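Local structure of NF-kappa-B inhibitor beta (Mus musculus, 1OY3) at residues P23-L28 with E62-A67; G56-V61 with A94-Q99; A182-P187 with E209-A214; L149-E154 with R175-A180. The protein inhibits NF-kappa-B by binding it and trapping it in the cytoplasm, though its unphosphorylated, resynthesized form can bind NF-kappa-B and allow its transport to the nucleus. All blocks are in the same frame, centred on the assembly; numbering follows the deposited sequence.

Contact 1. Residues P23-L28 with E62-A67; sequences PFLDFL and EKLYAA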
loop_
_atom_site.group_PDB
_atom_site.type_symbol
_atom_site.label_atom_id
_atom_site.label_comp_id
_atom_site.label_asym_id
_atom_site.label_seq_id
_atom_site.Cartn_x
_atom_site.Cartn_y
_atom_site.Cartn_z
ATOM N N PRO C 23 0.630 29.842 15.034
ATOM C CA PRO C 23 -0.177 30.704 15.902
ATOM C C PRO C 23 -1.664 30.359 15.893
ATOM O O PRO C 23 -2.272 30.190 16.949
ATOM C CB PRO C 23 0.108 32.096 15.350
ATOM C CG PRO C 23 1.558 31.977 14.956
ATOM C CD PRO C 23 1.562 30.647 14.223
ATOM N N PHE C 24 -2.260 30.251 14.709
ATOM C CA PHE C 24 -3.675 29.913 14.641
ATOM C C PHE C 24 -3.871 28.476 15.110
ATOM O O PHE C 24 -4.867 28.165 15.766
ATOM C CB PHE C 24 -4.223 30.092 13.221
ATOM C CG PHE C 24 -5.733 30.077 13.149
ATOM C CD1 PHE C 24 -6.491 30.878 14.005
ATOM C CD2 PHE C 24 -6.398 29.268 12.229
ATOM C CE1 PHE C 24 -7.890 30.873 13.949
ATOM C CE2 PHE C 24 -7.795 29.255 12.162
ATOM C CZ PHE C 24 -8.542 30.061 13.025
ATOM N N LEU C 25 -2.921 27.599 14.783
ATOM C CA LEU C 25 -3.019 26.211 15.218
ATOM C C LEU C 25 -3.166 26.206 16.728
ATOM O O LEU C 25 -4.088 25.591 17.263
ATOM C CB LEU C 25 -1.773 25.407 14.839
ATOM C CG LEU C 25 -1.731 24.023 15.509
ATOM C CD1 LEU C 25 -3.003 23.256 15.186
ATOM C CD2 LEU C 25 -0.506 23.241 15.052
ATOM N N ASP C 26 -2.266 26.915 17.407
ATOM C CA ASP C 26 -2.291 26.995 18.868
ATOM C C ASP C 26 -3.658 27.444 19.358
ATOM O O ASP C 26 -4.203 26.893 20.322
ATOM C CB ASP C 26 -1.214 27.964 19.366
ATOM C CG ASP C 26 0.190 27.407 19.206
ATOM O OD1 ASP C 26 1.157 28.133 19.522
ATOM O OD2 ASP C 26 0.330 26.244 18.769
ATOM N N PHE C 27 -4.215 28.446 18.684
ATOM C CA PHE C 27 -5.532 28.959 19.040
ATOM C C PHE C 27 -6.556 27.826 18.969
ATOM O O PHE C 27 -7.203 27.499 19.963
ATOM C CB PHE C 27 -5.930 30.081 18.079
ATOM C CG PHE C 27 -7.314 30.612 18.301
ATOM C CD1 PHE C 27 -7.628 31.315 19.459
ATOM C CD2 PHE C 27 -8.306 30.416 17.347
ATOM C CE1 PHE C 27 -8.912 31.817 19.661
ATOM C CE2 PHE C 27 -9.592 30.913 17.540
ATOM C CZ PHE C 27 -9.896 31.615 18.698
ATOM N N LEU C 28 -6.690 27.227 17.787
ATOM C CA LEU C 28 -7.639 26.135 17.588
ATOM C C LEU C 28 -7.488 25.074 18.669
ATOM O O LEU C 28 -8.446 24.745 19.375
ATOM C CB LEU C 28 -7.442 25.497 16.211
ATOM C CG LEU C 28 -8.006 26.201 14.968
ATOM C CD1 LEU C 28 -7.525 27.618 14.902
ATOM C CD2 LEU C 28 -7.571 25.456 13.722
ATOM N N GLU C 62 3.626 16.860 17.473
ATOM C CA GLU C 62 3.597 16.776 18.931
ATOM C C GLU C 62 2.404 17.520 19.517
ATOM O O GLU C 62 1.751 17.028 20.437
ATOM C CB GLU C 62 4.901 17.326 19.534
ATOM C CG GLU C 62 4.924 17.367 21.068
ATOM C CD GLU C 62 6.289 17.750 21.635
ATOM O OE1 GLU C 62 6.919 18.678 21.088
ATOM O OE2 GLU C 62 6.729 17.129 22.627
ATOM N N LYS C 63 2.124 18.708 18.990
ATOM C CA LYS C 63 1.002 19.501 19.487
ATOM C C LYS C 63 -0.278 18.712 19.330
ATOM O O LYS C 63 -1.046 18.548 20.283
ATOM C CB LYS C 63 0.896 20.810 18.714
ATOM C CG LYS C 63 2.075 21.732 18.904
ATOM C CD LYS C 63 1.817 23.046 18.183
ATOM C CE LYS C 63 2.952 24.020 18.383
ATOM N NZ LYS C 63 2.697 25.234 17.571
ATOM N N LEU C 64 -0.495 18.198 18.124
ATOM C CA LEU C 64 -1.679 17.407 17.832
ATOM C C LEU C 64 -1.704 16.166 18.717
ATOM O O LEU C 64 -2.743 15.826 19.292
ATOM C CB LEU C 64 -1.698 17.024 16.338
ATOM C CG LEU C 64 -1.808 18.259 15.438
ATOM C CD1 LEU C 64 -1.537 17.918 13.974
ATOM C CD2 LEU C 64 -3.207 18.859 15.610
ATOM N N TYR C 65 -0.556 15.508 18.849
ATOM C CA TYR C 65 -0.458 14.295 19.667
ATOM C C TYR C 65 -0.697 14.645 21.145
ATOM O O TYR C 65 -1.441 13.961 21.853
ATOM C CB TYR C 65 0.934 13.661 19.485
ATOM C CG TYR C 65 1.116 12.262 20.063
ATOM C CD1 TYR C 65 2.379 11.829 20.472
ATOM C CD2 TYR C 65 0.052 11.361 20.157
ATOM C CE1 TYR C 65 2.581 10.553 20.957
ATOM C CE2 TYR C 65 0.250 10.052 20.642
ATOM C CZ TYR C 65 1.521 9.668 21.037
ATOM O OH TYR C 65 1.758 8.383 21.492
ATOM N N ALA C 66 -0.069 15.724 21.596
ATOM C CA ALA C 66 -0.198 16.177 22.973
ATOM C C ALA C 66 -1.650 16.523 23.264
ATOM O O ALA C 66 -2.146 16.261 24.360
ATOM C CB ALA C 66 0.692 17.403 23.211
ATOM N N ALA C 67 -2.317 17.112 22.269
ATOM C CA ALA C 67 -3.715 17.516 22.380
ATOM C C ALA C 67 -4.675 16.341 22.390
ATOM O O ALA C 67 -5.866 16.518 22.632
ATOM C CB ALA C 67 -4.076 18.466 21.237
#
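Equivalent helices of two successive ankyrin repeats, ANK 1 and ANK 2, meet here through L25, D26, K63 and L64. Helix segments 23-28 and 62-66 run parallel, 1° between their directions, with axes 11.2 Å apart, so the gap is spanned by side chains alone. K63 is extended beyond CG and reaches across to D26: K63 NZ donates to D26 OD2 at 2.8 Å, on the syn side of the carboxylate and 17° out of its plane. With chi1 at -72°, D26 swings CG anti to its carbonyl carbon, which carries the carboxylate nearer the lysine than its CB bond alone would suggest. Next to the salt bridge, L25 CD2 lies against the aliphatic part of the lysine, 3.9 Å from K63 CD, while the other branch, L25 CD1, reaches L64 CD2 at 4.4 Å. L25 and L64 are buried, whereas D26 is exposed. F24 and F27, on the same helix, pack against aromatic and apolar side chains of another protein's chain. E22 forms a second salt bridge with K63 NZ, so the ammonium group is shared by two acids of helix 22-32, which probably stabilises its positive charge.

Contact 2. Residues G56-V61 with A94-Q99; sequences GEASTV and ACVLLQ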
loop_
_atom_site.group_PDB
_atom_site.type_symbol
_atom_site.label_atom_id
_atom_site.label_comp_id
_atom_site.label_asym_id
_atom_site.label_seq_id
_atom_site.Cartn_x
_atom_site.Cartn_y
_atom_site.Cartn_z
ATOM N N GLY C 56 5.928 16.374 7.412
ATOM C CA GLY C 56 7.151 16.109 8.152
ATOM C C GLY C 56 7.454 17.149 9.214
ATOM O O GLY C 56 8.619 17.449 9.478
ATOM N N GLU C 57 6.415 17.699 9.831
ATOM C CA GLU C 57 6.588 18.718 10.869
ATOM C C GLU C 57 6.511 18.113 12.281
ATOM O O GLU C 57 5.432 18.010 12.861
ATOM C CB GLU C 57 5.515 19.791 10.693
ATOM C CG GLU C 57 5.643 20.561 9.390
ATOM C CD GLU C 57 4.513 21.555 9.177
ATOM O OE1 GLU C 57 4.715 22.526 8.420
ATOM O OE2 GLU C 57 3.418 21.363 9.755
ATOM N N ALA C 58 7.666 17.732 12.828
ATOM C CA ALA C 58 7.742 17.101 14.148
ATOM C C ALA C 58 7.132 17.926 15.259
ATOM O O ALA C 58 6.534 17.389 16.196
ATOM C CB ALA C 58 9.207 16.761 14.492
ATOM N N SER C 59 7.284 19.239 15.167
ATOM C CA SER C 59 6.737 20.109 16.185
ATOM C C SER C 59 5.210 20.095 16.116
ATOM O O SER C 59 4.526 20.013 17.137
ATOM C CB SER C 59 7.267 21.527 15.989
ATOM O OG SER C 59 6.737 22.394 16.964
ATOM N N THR C 60 4.676 20.142 14.904
ATOM C CA THR C 60 3.228 20.149 14.717
ATOM C C THR C 60 2.593 18.806 15.089
ATOM O O THR C 60 1.463 18.757 15.578
ATOM C CB THR C 60 2.882 20.509 13.262
ATOM O OG1 THR C 60 3.462 21.783 12.951
ATOM C CG2 THR C 60 1.363 20.570 13.062
ATOM N N VAL C 61 3.328 17.719 14.883
ATOM C CA VAL C 61 2.809 16.411 15.215
ATOM C C VAL C 61 2.691 16.265 16.731
ATOM O O VAL C 61 1.751 15.636 17.223
ATOM C CB VAL C 61 3.707 15.285 14.638
ATOM C CG1 VAL C 61 3.339 13.942 15.263
ATOM C CG2 VAL C 61 3.534 15.227 13.108
ATOM N N ALA C 94 8.039 10.318 13.337
ATOM C CA ALA C 94 7.825 8.953 13.804
ATOM C C ALA C 94 8.265 8.851 15.256
ATOM O O ALA C 94 7.642 8.167 16.061
ATOM C CB ALA C 94 8.629 7.961 12.943
ATOM N N CYS C 95 9.357 9.541 15.564
ATOM C CA CYS C 95 9.930 9.554 16.899
ATOM C C CYS C 95 8.946 10.151 17.928
ATOM O O CYS C 95 8.772 9.623 19.035
ATOM C CB CYS C 95 11.236 10.342 16.846
ATOM S SG CYS C 95 12.229 10.197 18.305
ATOM N N VAL C 96 8.303 11.249 17.551
ATOM C CA VAL C 96 7.314 11.894 18.411
ATOM C C VAL C 96 6.166 10.917 18.691
ATOM O O VAL C 96 5.685 10.806 19.818
ATOM C CB VAL C 96 6.707 13.147 17.730
ATOM C CG1 VAL C 96 5.571 13.679 18.564
ATOM C CG2 VAL C 96 7.785 14.214 17.521
ATOM N N LEU C 97 5.727 10.211 17.654
ATOM C CA LEU C 97 4.623 9.273 17.803
ATOM C C LEU C 97 4.970 8.001 18.562
ATOM O O LEU C 97 4.143 7.483 19.314
ATOM C CB LEU C 97 4.061 8.886 16.435
ATOM C CG LEU C 97 3.380 9.986 15.611
ATOM C CD1 LEU C 97 3.014 9.428 14.247
ATOM C CD2 LEU C 97 2.141 10.511 16.341
ATOM N N LEU C 98 6.192 7.512 18.365
ATOM C CA LEU C 98 6.651 6.272 18.982
ATOM C C LEU C 98 7.048 6.321 20.467
ATOM O O LEU C 98 8.139 5.893 20.840
ATOM C CB LEU C 98 7.810 5.713 18.149
ATOM C CG LEU C 98 7.429 5.366 16.701
ATOM C CD1 LEU C 98 8.676 5.094 15.882
ATOM C CD2 LEU C 98 6.502 4.170 16.690
ATOM N N GLN C 99 6.153 6.839 21.300
ATOM C CA GLN C 99 6.371 6.938 22.747
ATOM C C GLN C 99 5.052 7.350 23.379
ATOM O O GLN C 99 4.137 7.756 22.677
ATOM C CB GLN C 99 7.445 7.986 23.069
ATOM C CG GLN C 99 7.089 9.415 22.685
ATOM C CD GLN C 99 8.276 10.374 22.816
ATOM O OE1 GLN C 99 8.891 10.762 21.821
ATOM N NE2 GLN C 99 8.604 10.746 24.043
#
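The backbones come nearest at A58 and V96, whose CA atoms lie 6.7 Å apart, where the first turn of the helix beginning at A58 faces the last turns of helix 91-97. V96 carries much of the contact and divides its two methyl groups between two partners. V96 CG2 lies 3.7 Å from the carbonyl oxygen A58 O and 4.2 Å from A58 CB, covering the start of the opposing helix. V96 CG1 instead meets V61 CG1 at 4.0 Å, methyl to methyl. That same V61 branch serves L97 as well: V61 CG1 lies 3.8 Å from L97 CD2, and the side chains of V61 and L97 stand roughly perpendicular. Chi1 of 167° sets V61 CG1 anti to the backbone N, and this one branch touches both V96 and L97. No hydrogen bond joins the two segments, so the contact rests on van der Waals packing, mostly methyl to methyl, with V61 and L97 buried and A58 and V96 partly exposed. The approach to the first helix is shaped by G56, which ends the preceding helix in a Schellman motif with positive phi, and by E57 at the N-cap position. The contact joins ANK 2 to ANK 3. V61 also packs on L49 and A52 of helix 48-55 and L97 on A81 of helix 81-85; A58 touches T92 and V61 touches C93, both of helix 91-97, placing the contact between the helix pairs of adjacent repeats.

Contact 3. Residues A182-P187 with E209-A214; sequences ADLNKP and ELLLKA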
loop_
_atom_site.group_PDB
_atom_site.type_symbol
_atom_site.label_atom_id
_atom_site.label_comp_id
_atom_site.label_asym_id
_atom_site.label_seq_id
_atom_site.Cartn_x
_atom_site.Cartn_y
_atom_site.Cartn_z
ATOM N N ALA C 182 9.008 -3.078 16.766
ATOM C CA ALA C 182 8.186 -3.558 15.658
ATOM C C ALA C 182 8.498 -5.030 15.352
ATOM O O ALA C 182 9.615 -5.504 15.571
ATOM C CB ALA C 182 8.421 -2.699 14.416
ATOM N N ASP C 183 7.501 -5.756 14.854
ATOM C CA ASP C 183 7.687 -7.172 14.520
ATOM C C ASP C 183 8.492 -7.313 13.218
ATOM O O ASP C 183 7.973 -7.090 12.126
ATOM C CB ASP C 183 6.319 -7.836 14.389
ATOM C CG ASP C 183 6.403 -9.295 13.999
ATOM O OD1 ASP C 183 7.521 -9.813 13.752
ATOM O OD2 ASP C 183 5.327 -9.920 13.939
ATOM N N LEU C 184 9.761 -7.692 13.345
ATOM C CA LEU C 184 10.648 -7.847 12.187
ATOM C C LEU C 184 10.387 -9.064 11.294
ATOM O O LEU C 184 11.066 -9.242 10.278
ATOM C CB LEU C 184 12.111 -7.881 12.653
ATOM C CG LEU C 184 12.883 -6.580 12.953
ATOM C CD1 LEU C 184 11.953 -5.421 13.304
ATOM C CD2 LEU C 184 13.841 -6.859 14.086
ATOM N N ASN C 185 9.420 -9.902 11.650
ATOM C CA ASN C 185 9.155 -11.092 10.837
ATOM C C ASN C 185 7.786 -11.096 10.176
ATOM O O ASN C 185 7.471 -12.001 9.410
ATOM C CB ASN C 185 9.284 -12.359 11.690
ATOM C CG ASN C 185 10.650 -12.499 12.321
ATOM O OD1 ASN C 185 11.671 -12.374 11.644
ATOM N ND2 ASN C 185 10.678 -12.768 13.627
ATOM N N LYS C 186 6.982 -10.084 10.487
ATOM C CA LYS C 186 5.617 -9.936 9.979
ATOM C C LYS C 186 5.482 -10.020 8.461
ATOM O O LYS C 186 5.955 -9.145 7.734
ATOM C CB LYS C 186 5.040 -8.602 10.473
ATOM C CG LYS C 186 3.621 -8.302 9.999
ATOM C CD LYS C 186 2.596 -9.301 10.513
ATOM C CE LYS C 186 2.521 -9.332 12.039
ATOM N NZ LYS C 186 2.102 -8.046 12.672
ATOM N N PRO C 187 4.810 -11.067 7.961
ATOM C CA PRO C 187 4.635 -11.219 6.512
ATOM C C PRO C 187 3.532 -10.305 5.979
ATOM O O PRO C 187 2.509 -10.145 6.635
ATOM C CB PRO C 187 4.224 -12.690 6.353
ATOM C CG PRO C 187 4.470 -13.315 7.711
ATOM C CD PRO C 187 4.214 -12.202 8.675
ATOM N N GLU C 209 20.737 -5.815 6.165
ATOM C CA GLU C 209 21.649 -6.074 7.276
ATOM C C GLU C 209 21.057 -5.660 8.611
ATOM O O GLU C 209 21.136 -6.416 9.583
ATOM C CB GLU C 209 22.984 -5.362 7.069
ATOM C CG GLU C 209 23.935 -5.527 8.250
ATOM C CD GLU C 209 25.374 -5.246 7.883
ATOM O OE1 GLU C 209 25.671 -4.115 7.439
ATOM O OE2 GLU C 209 26.211 -6.166 8.037
ATOM N N LEU C 210 20.476 -4.461 8.670
ATOM C CA LEU C 210 19.861 -4.000 9.917
ATOM C C LEU C 210 18.891 -5.070 10.387
ATOM O O LEU C 210 18.942 -5.513 11.535
ATOM C CB LEU C 210 19.105 -2.680 9.711
ATOM C CG LEU C 210 19.943 -1.401 9.620
ATOM C CD1 LEU C 210 19.034 -0.192 9.369
ATOM C CD2 LEU C 210 20.741 -1.219 10.914
ATOM N N LEU C 211 18.010 -5.492 9.487
ATOM C CA LEU C 211 17.038 -6.523 9.817
ATOM C C LEU C 211 17.750 -7.778 10.314
ATOM O O LEU C 211 17.402 -8.334 11.362
ATOM C CB LEU C 211 16.194 -6.862 8.582
ATOM C CG LEU C 211 15.236 -5.750 8.145
ATOM C CD1 LEU C 211 14.628 -6.068 6.791
ATOM C CD2 LEU C 211 14.158 -5.595 9.211
ATOM N N LEU C 212 18.753 -8.219 9.562
ATOM C CA LEU C 212 19.491 -9.428 9.932
ATOM C C LEU C 212 20.129 -9.353 11.318
ATOM O O LEU C 212 19.902 -10.225 12.160
ATOM C CB LEU C 212 20.549 -9.749 8.864
ATOM C CG LEU C 212 19.937 -10.371 7.601
ATOM C CD1 LEU C 212 20.987 -10.477 6.498
ATOM C CD2 LEU C 212 19.340 -11.754 7.939
ATOM N N LYS C 213 20.910 -8.308 11.569
ATOM C CA LYS C 213 21.554 -8.167 12.866
ATOM C C LYS C 213 20.519 -8.150 13.991
ATOM O O LYS C 213 20.791 -8.642 15.089
ATOM C CB LYS C 213 22.416 -6.898 12.905
ATOM C CG LYS C 213 23.305 -6.740 11.677
ATOM C CD LYS C 213 24.733 -6.334 12.008
ATOM C CE LYS C 213 24.835 -4.938 12.594
ATOM N NZ LYS C 213 26.269 -4.550 12.750
ATOM N N ALA C 214 19.330 -7.608 13.726
ATOM C CA ALA C 214 18.287 -7.568 14.759
ATOM C C ALA C 214 17.579 -8.908 14.933
ATOM O O ALA C 214 16.638 -9.027 15.729
ATOM C CB ALA C 214 17.273 -6.478 14.460
#
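L184 projects from the loop after helix 171-180 onto the end of helix 205-213 and is the one residue of segment 182-187 that touches segment 209-214. Its CD2 methyl presses on the methyl of A214, with L184 CD2 to A214 CB at 3.5 Å, tighter than a usual carbon contact. The branch carbon L184 CG meets L211 CD2 at 4.1 Å, the two leucine side chains running at a slant to one another. L211 is buried; its CB does not point straight at the loop, but chi1 of -69° places CG anti to the carbonyl carbon and brings the CD2 methyl nearer.

The second shell fixes the backbone that carries L184. D183 to K186 form a type I beta turn, and D183 OD1 accepts from N185 N at 2.8 Å in an Asx turn, the N-H approaching from above the carboxylate plane, 40° out of it. A weak bond from K186 N reaches the same oxygen. Farther out, N185 OD1 accepts from D217 N, and K186 NZ forms a salt bridge with E152.

The contact links the closing loop of ANK 4 to ANK 5. L211 continues onto P195, L196 and A199 of helix 195-201, while A214 also touches R178, so the leucine pair lies between the loop of ANK 4 and helices 195-201 and 205-213 of ANK 5, with helix 171-180 alongside A214.

Contact 4. Residues L149-E154 with R175-A180; sequences LQLEAE and RLLRDA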
loop_
_atom_site.group_PDB
_atom_site.type_symbol
_atom_site.label_atom_id
_atom_site.label_comp_id
_atom_site.label_asym_id
_atom_site.label_seq_id
_atom_site.Cartn_x
_atom_site.Cartn_y
_atom_site.Cartn_z
ATOM N N LEU C 149 0.489 0.141 19.691
ATOM C CA LEU C 149 -0.511 -0.421 18.797
ATOM C C LEU C 149 -0.334 0.184 17.401
ATOM O O LEU C 149 -0.958 -0.268 16.448
ATOM C CB LEU C 149 -1.923 -0.131 19.318
ATOM C CG LEU C 149 -2.227 -0.670 20.721
ATOM C CD1 LEU C 149 -3.579 -0.157 21.198
ATOM C CD2 LEU C 149 -2.199 -2.190 20.702
ATOM N N GLN C 150 0.511 1.210 17.288
ATOM C CA GLN C 150 0.766 1.857 15.995
ATOM C C GLN C 150 1.715 1.001 15.153
ATOM O O GLN C 150 1.638 0.975 13.917
ATOM C CB GLN C 150 1.424 3.224 16.193
ATOM C CG GLN C 150 0.575 4.285 16.880
ATOM C CD GLN C 150 1.389 5.536 17.221
ATOM O OE1 GLN C 150 1.741 6.324 16.338
ATOM N NE2 GLN C 150 1.708 5.707 18.500
ATOM N N LEU C 151 2.599 0.296 15.843
ATOM C CA LEU C 151 3.615 -0.529 15.222
ATOM C C LEU C 151 3.103 -1.630 14.325
ATOM O O LEU C 151 3.734 -1.972 13.333
ATOM C CB LEU C 151 4.519 -1.147 16.299
ATOM C CG LEU C 151 5.297 -0.171 17.183
ATOM C CD1 LEU C 151 6.149 -0.977 18.167
ATOM C CD2 LEU C 151 6.170 0.745 16.320
ATOM N N GLU C 152 1.970 -2.205 14.678
ATOM C CA GLU C 152 1.448 -3.285 13.867
ATOM C C GLU C 152 0.154 -2.920 13.140
ATOM O O GLU C 152 -0.546 -3.788 12.627
ATOM C CB GLU C 152 1.296 -4.534 14.736
ATOM C CG GLU C 152 2.641 -4.964 15.346
ATOM C CD GLU C 152 3.707 -5.221 14.285
ATOM O OE1 GLU C 152 4.890 -4.866 14.512
ATOM O OE2 GLU C 152 3.362 -5.787 13.227
ATOM N N ALA C 153 -0.143 -1.625 13.080
ATOM C CA ALA C 153 -1.330 -1.165 12.371
ATOM C C ALA C 153 -1.097 -1.506 10.894
ATOM O O ALA C 153 -0.008 -1.295 10.368
ATOM C CB ALA C 153 -1.510 0.350 12.547
ATOM N N GLU C 154 -2.101 -2.049 10.222
ATOM C CA GLU C 154 -1.894 -2.376 8.825
ATOM C C GLU C 154 -2.781 -1.559 7.907
ATOM O O GLU C 154 -3.955 -1.345 8.193
ATOM C CB GLU C 154 -2.103 -3.882 8.566
ATOM C CG GLU C 154 -3.523 -4.383 8.704
ATOM C CD GLU C 154 -3.727 -5.756 8.066
ATOM O OE1 GLU C 154 -4.746 -6.413 8.378
ATOM O OE2 GLU C 154 -2.881 -6.178 7.245
ATOM N N ARG C 175 15.512 1.583 11.766
ATOM C CA ARG C 175 16.146 1.614 13.080
ATOM C C ARG C 175 15.176 2.055 14.181
ATOM O O ARG C 175 15.090 1.411 15.229
ATOM C CB ARG C 175 17.392 2.514 13.048
ATOM C CG ARG C 175 18.633 1.796 12.515
ATOM C CD ARG C 175 19.893 2.624 12.659
ATOM N NE ARG C 175 20.019 3.618 11.602
ATOM C CZ ARG C 175 20.772 3.462 10.517
ATOM N NH1 ARG C 175 21.477 2.345 10.354
ATOM N NH2 ARG C 175 20.808 4.413 9.591
ATOM N N LEU C 176 14.446 3.142 13.939
ATOM C CA LEU C 176 13.467 3.646 14.899
ATOM C C LEU C 176 12.378 2.611 15.165
ATOM O O LEU C 176 11.978 2.386 16.310
ATOM C CB LEU C 176 12.820 4.934 14.380
ATOM C CG LEU C 176 13.494 6.274 14.687
ATOM C CD1 LEU C 176 15.005 6.123 14.797
ATOM C CD2 LEU C 176 13.114 7.258 13.591
ATOM N N LEU C 177 11.887 1.988 14.099
ATOM C CA LEU C 177 10.863 0.968 14.247
ATOM C C LEU C 177 11.399 -0.228 15.041
ATOM O O LEU C 177 10.729 -0.732 15.941
ATOM C CB LEU C 177 10.362 0.522 12.871
ATOM C CG LEU C 177 9.557 1.614 12.147
ATOM C CD1 LEU C 177 9.039 1.069 10.825
ATOM C CD2 LEU C 177 8.397 2.085 13.035
ATOM N N ARG C 178 12.604 -0.676 14.698
ATOM C CA ARG C 178 13.224 -1.799 15.391
ATOM C C ARG C 178 13.275 -1.503 16.890
ATOM O O ARG C 178 12.697 -2.229 17.702
ATOM C CB ARG C 178 14.642 -2.020 14.860
ATOM C CG ARG C 178 15.471 -3.015 15.669
ATOM C CD ARG C 178 16.937 -2.856 15.351
ATOM N NE ARG C 178 17.440 -1.561 15.799
ATOM C CZ ARG C 178 18.553 -0.987 15.356
ATOM N NH1 ARG C 178 19.295 -1.586 14.439
ATOM N NH2 ARG C 178 18.930 0.191 15.837
ATOM N N ASP C 179 13.954 -0.415 17.245
ATOM C CA ASP C 179 14.082 -0.014 18.638
ATOM C C ASP C 179 12.711 0.161 19.294
ATOM O O ASP C 179 12.570 -0.044 20.501
ATOM C CB ASP C 179 14.889 1.291 18.738
ATOM C CG ASP C 179 16.319 1.148 18.201
ATOM O OD1 ASP C 179 17.030 2.169 18.121
ATOM O OD2 ASP C 179 16.741 0.020 17.860
ATOM N N ALA C 180 11.703 0.533 18.508
ATOM C CA ALA C 180 10.353 0.725 19.049
ATOM C C ALA C 180 9.681 -0.618 19.355
ATOM O O ALA C 180 8.640 -0.675 20.027
ATOM C CB ALA C 180 9.498 1.527 18.071
#
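L151, at the second position of a type I beta turn from Q150 to A153, packs onto the C-terminal part of the ankyrin-repeat helix that includes residues 175-180, joining the loop ahead of helix 161-167 to helix 171-180 of ANK 4. The tight part is carried by both methyls of this one leucine. L151 CD2 lies 3.8 Å from A180 CB and, less closely, 4.2 Å from L177 CD2; the L151 and L177 side chains lie alongside, running in opposing senses. The other branch, L151 CD1, lies very near the carbonyl oxygen, 3.1 Å from A180 O. Chi1 of -61° turns L151 CG anti to its carbonyl carbon and sends the fork toward the helix. All three touching residues are buried, and no hydrogen bond crosses between the segments. L98 packs on L151 as well, while L177 continues onto L162 and A165 of helix 161-167, so further apolar side chains continue the contact beyond the two segments.

Away from this core the two segments part and their polar groups turn to other partners. The carboxylate of E152, next to L151 and partly exposed, is taken up by the following loop, where E152 OE1 accepts from D183 N. Q150 NE2 donates to L97 O and W147 O. On the helix, D179 is exposed and paired with its neighbour R178, which holds one carboxylate oxygen with NE and NH2 together: R178 NE to D179 OD2 is 2.7 Å and R178 NH2 to D179 OD2 is 3.0 Å, both from the same face of the carboxylate.

From the N terminus, contact 1 closes the loop between ANK 1 and ANK 2. Contact 2 opens on helix 58-66 before contact 1 has closed, so the two cross; it closes the loop from 56-61 to 94-99, tying ANK 2 to ANK 3, and meets contact 1 where Y65 OH probably bonds Q99 O. Contact 4 follows in series after the unmodelled residues 109-143, closing the short span from 149-154 to ANK 4; it touches contact 2 directly, with L98 against L177 and A180. Contact 3 comes last, tying ANK 4 to ANK 5, and E152 joins it to contact 4. Contacts 1 and 3 lie on opposite sides of the chain's centre, their own centres about 35 Å apart.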